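Local coordinates for protein acyl-CoA dehydrogenase (Geobacillus kaustophilus, PDB 2PG0) that probably catalyses the FAD-dependent dehydrogenation of acyl thioesters, introducing a double bond at the alpha-beta position of the acyl chain, at residues V251-A256 and T303-V308. Residues are numbered along the deposited sequence; the frame is centred on the assembly and turned at random.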
ATOM      1  N   VAL A 251      17.340 -19.926   1.383  1.00 13.92           N
ATOM      2  CA  VAL A 251      17.218 -20.288   2.799  1.00 14.03           C
ATOM      3  C   VAL A 251      16.509 -19.182   3.584  1.00 13.70           C
ATOM      4  O   VAL A 251      15.599 -19.451   4.372  1.00 13.24           O
ATOM      5  CB  VAL A 251      18.609 -20.640   3.401  1.00 14.48           C
ATOM      6  CG1 VAL A 251      18.555 -20.719   4.917  1.00 14.72           C
ATOM      7  CG2 VAL A 251      19.111 -21.968   2.807  1.00 14.37           C
ATOM      8  N   VAL A 252      16.905 -17.935   3.340  1.00 13.34           N
ATOM      9  CA  VAL A 252      16.227 -16.790   3.951  1.00 13.56           C
ATOM     10  C   VAL A 252      14.747 -16.725   3.562  1.00 12.64           C
ATOM     11  O   VAL A 252      13.898 -16.504   4.421  1.00 12.41           O
ATOM     12  CB  VAL A 252      16.953 -15.465   3.623  1.00 13.91           C
ATOM     13  CG1 VAL A 252      16.113 -14.255   4.035  1.00 14.18           C
ATOM     14  CG2 VAL A 252      18.316 -15.449   4.321  1.00 14.03           C
ATOM     15  N   ALA A 253      14.442 -16.946   2.283  1.00 12.29           N
ATOM     16  CA  ALA A 253      13.055 -16.955   1.816  1.00 12.06           C
ATOM     17  C   ALA A 253      12.241 -18.040   2.522  1.00 12.34           C
ATOM     18  O   ALA A 253      11.107 -17.792   2.940  1.00 11.99           O
ATOM     19  CB  ALA A 253      12.993 -17.140   0.302  1.00 12.27           C
ATOM     20  N   ILE A 254      12.833 -19.231   2.665  1.00 12.09           N
ATOM     21  CA  ILE A 254      12.162 -20.344   3.365  1.00 12.65           C
ATOM     22  C   ILE A 254      11.831 -19.984   4.823  1.00 12.36           C
ATOM     23  O   ILE A 254      10.699 -20.207   5.274  1.00 12.21           O
ATOM     24  CB  ILE A 254      12.973 -21.663   3.280  1.00 12.40           C
ATOM     25  CG1 ILE A 254      12.992 -22.178   1.836  1.00 13.55           C
ATOM     26  CG2 ILE A 254      12.396 -22.727   4.237  1.00 12.77           C
ATOM     27  CD1 ILE A 254      14.070 -23.234   1.541  1.00 13.78           C
ATOM     28  N   ALA A 255      12.801 -19.407   5.535  1.00 12.23           N
ATOM     29  CA  ALA A 255      12.621 -19.023   6.943  1.00 12.08           C
ATOM     30  C   ALA A 255      11.589 -17.910   7.120  1.00 12.32           C
ATOM     31  O   ALA A 255      10.794 -17.923   8.063  1.00 11.83           O
ATOM     32  CB  ALA A 255      13.964 -18.615   7.571  1.00 12.34           C
ATOM     33  N   ALA A 256      11.600 -16.938   6.213  1.00 11.85           N
ATOM     34  CA  ALA A 256      10.614 -15.867   6.282  1.00 11.61           C
ATOM     35  C   ALA A 256       9.188 -16.374   5.993  1.00 11.45           C
ATOM     36  O   ALA A 256       8.225 -15.933   6.633  1.00 11.33           O
ATOM     37  CB  ALA A 256      10.998 -14.726   5.346  1.00 12.05           C
ATOM     38  N   THR A 303       3.476 -21.165  -2.411  1.00 12.99           N
ATOM     39  CA  THR A 303       3.463 -21.744  -3.755  1.00 13.28           C
ATOM     40  C   THR A 303       4.722 -21.356  -4.538  1.00 12.88           C
ATOM     41  O   THR A 303       5.319 -22.199  -5.218  1.00 12.51           O
ATOM     42  CB  THR A 303       2.187 -21.344  -4.518  1.00 13.29           C
ATOM     43  OG1 THR A 303       1.043 -21.695  -3.726  1.00 15.12           O
ATOM     44  CG2 THR A 303       2.092 -22.060  -5.879  1.00 13.89           C
ATOM     45  N   PHE A 304       5.137 -20.095  -4.426  1.00 12.03           N
ATOM     46  CA  PHE A 304       6.303 -19.611  -5.165  1.00 11.95           C
ATOM     47  C   PHE A 304       7.607 -20.205  -4.626  1.00 12.17           C
ATOM     48  O   PHE A 304       8.421 -20.736  -5.395  1.00 12.19           O
ATOM     49  CB  PHE A 304       6.357 -18.077  -5.146  1.00 12.13           C
ATOM     50  CG  PHE A 304       7.336 -17.493  -6.120  1.00 11.91           C
ATOM     51  CD1 PHE A 304       7.003 -17.378  -7.470  1.00 13.23           C
ATOM     52  CD2 PHE A 304       8.591 -17.060  -5.694  1.00 14.60           C
ATOM     53  CE1 PHE A 304       7.901 -16.838  -8.384  1.00 12.98           C
ATOM     54  CE2 PHE A 304       9.503 -16.508  -6.605  1.00 13.74           C
ATOM     55  CZ  PHE A 304       9.151 -16.398  -7.952  1.00 13.57           C
ATOM     56  N   VAL A 305       7.809 -20.137  -3.311  1.00 12.06           N
ATOM     57  CA  VAL A 305       9.050 -20.683  -2.736  1.00 12.99           C
ATOM     58  C   VAL A 305       9.173 -22.191  -2.996  1.00 13.12           C
ATOM     59  O   VAL A 305      10.266 -22.683  -3.282  1.00 13.27           O
ATOM     60  CB  VAL A 305       9.224 -20.320  -1.236  1.00 12.87           C
ATOM     61  CG1 VAL A 305       8.332 -21.172  -0.345  1.00 12.66           C
ATOM     62  CG2 VAL A 305      10.697 -20.424  -0.818  1.00 13.73           C
ATOM     63  N   ASP A 306       8.044 -22.900  -2.938  1.00 13.60           N
ATOM     64  CA  ASP A 306       8.009 -24.339  -3.204  1.00 14.00           C
ATOM     65  C   ASP A 306       8.425 -24.641  -4.640  1.00 14.27           C
ATOM     66  O   ASP A 306       9.168 -25.596  -4.892  1.00 14.24           O
ATOM     67  CB  ASP A 306       6.615 -24.915  -2.928  1.00 14.22           C
ATOM     68  CG  ASP A 306       6.387 -25.248  -1.455  1.00 14.63           C
ATOM     69  OD1 ASP A 306       7.318 -25.115  -0.619  1.00 16.00           O
ATOM     70  OD2 ASP A 306       5.255 -25.658  -1.137  1.00 17.05           O
ATOM     71  N   ARG A 307       7.966 -23.811  -5.575  1.00 14.31           N
ATOM     72  CA  ARG A 307       8.372 -23.962  -6.973  1.00 14.40           C
ATOM     73  C   ARG A 307       9.868 -23.684  -7.158  1.00 13.91           C
ATOM     74  O   ARG A 307      10.559 -24.419  -7.868  1.00 13.31           O
ATOM     75  CB  ARG A 307       7.517 -23.078  -7.890  1.00 14.80           C
ATOM     76  CG  ARG A 307       7.767 -23.274  -9.375  1.00 16.06           C
ATOM     77  CD  ARG A 307       7.397 -24.679  -9.829  1.00 19.25           C
ATOM     78  NE  ARG A 307       7.740 -24.862 -11.235  1.00 23.02           N
ATOM     79  CZ  ARG A 307       8.918 -25.301 -11.656  1.00 24.99           C
ATOM     80  NH1 ARG A 307       9.855 -25.627 -10.775  1.00 28.50           N
ATOM     81  NH2 ARG A 307       9.156 -25.430 -12.953  1.00 28.66           N
ATOM     82  N   VAL A 308      10.362 -22.630  -6.516  1.00 13.78           N
ATOM     83  CA  VAL A 308      11.786 -22.305  -6.559  1.00 14.37           C
ATOM     84  C   VAL A 308      12.650 -23.428  -5.961  1.00 14.45           C
ATOM     85  O   VAL A 308      13.680 -23.777  -6.533  1.00 14.51           O
ATOM     86  CB  VAL A 308      12.076 -20.923  -5.905  1.00 14.48           C
ATOM     87  CG1 VAL A 308      13.569 -20.668  -5.792  1.00 15.05           C
ATOM     88  CG2 VAL A 308      11.419 -19.802  -6.727  1.00 14.56           C
TER
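Asp306 OD1 is gripped by two groups, a salt bridge from Arg302 NH1 and a hydrogen bond with Tyr9 OH, next door to Val305, one of whose methyls meets Ala253 and Ile254. The contact joins two antiparallel helices, 237-273 and 285-313, of the C-terminal helical bundle of the acyl-CoA dehydrogenase fold, and it illustrates how bundle helices can face one another through very few atoms. The facing backbones lie close, with Ile254 CA and Val305 CA 6.9 Å apart, yet the two segments bury just 91 Å² between them. Val305 CG2 makes both contacts. A chi1 of 77° places Val305 CG1 in the more hindered site between the backbone N and the carbonyl carbon and so leaves CG2 anti to the backbone N, from where it reaches Ala253 CB at 4.2 Å. The small alanine is consistent with this close approach; beside it the Ile254 side chain crosses that of Val305 at about a right angle.

Other helices complete the buried setting. Ile254 also packs on Val75 and Glu79 of helix 71-84, and Val305 on Ile329 of helix 319-343. On another face of its helix, Phe304 touches Thr303 of the second subunit. Ile254 meets the valine along its chain, not at its end: CG1 lies 3.9 Å from Val305 CG2, whereas CD1 stays 5.0 Å from that same methyl carbon.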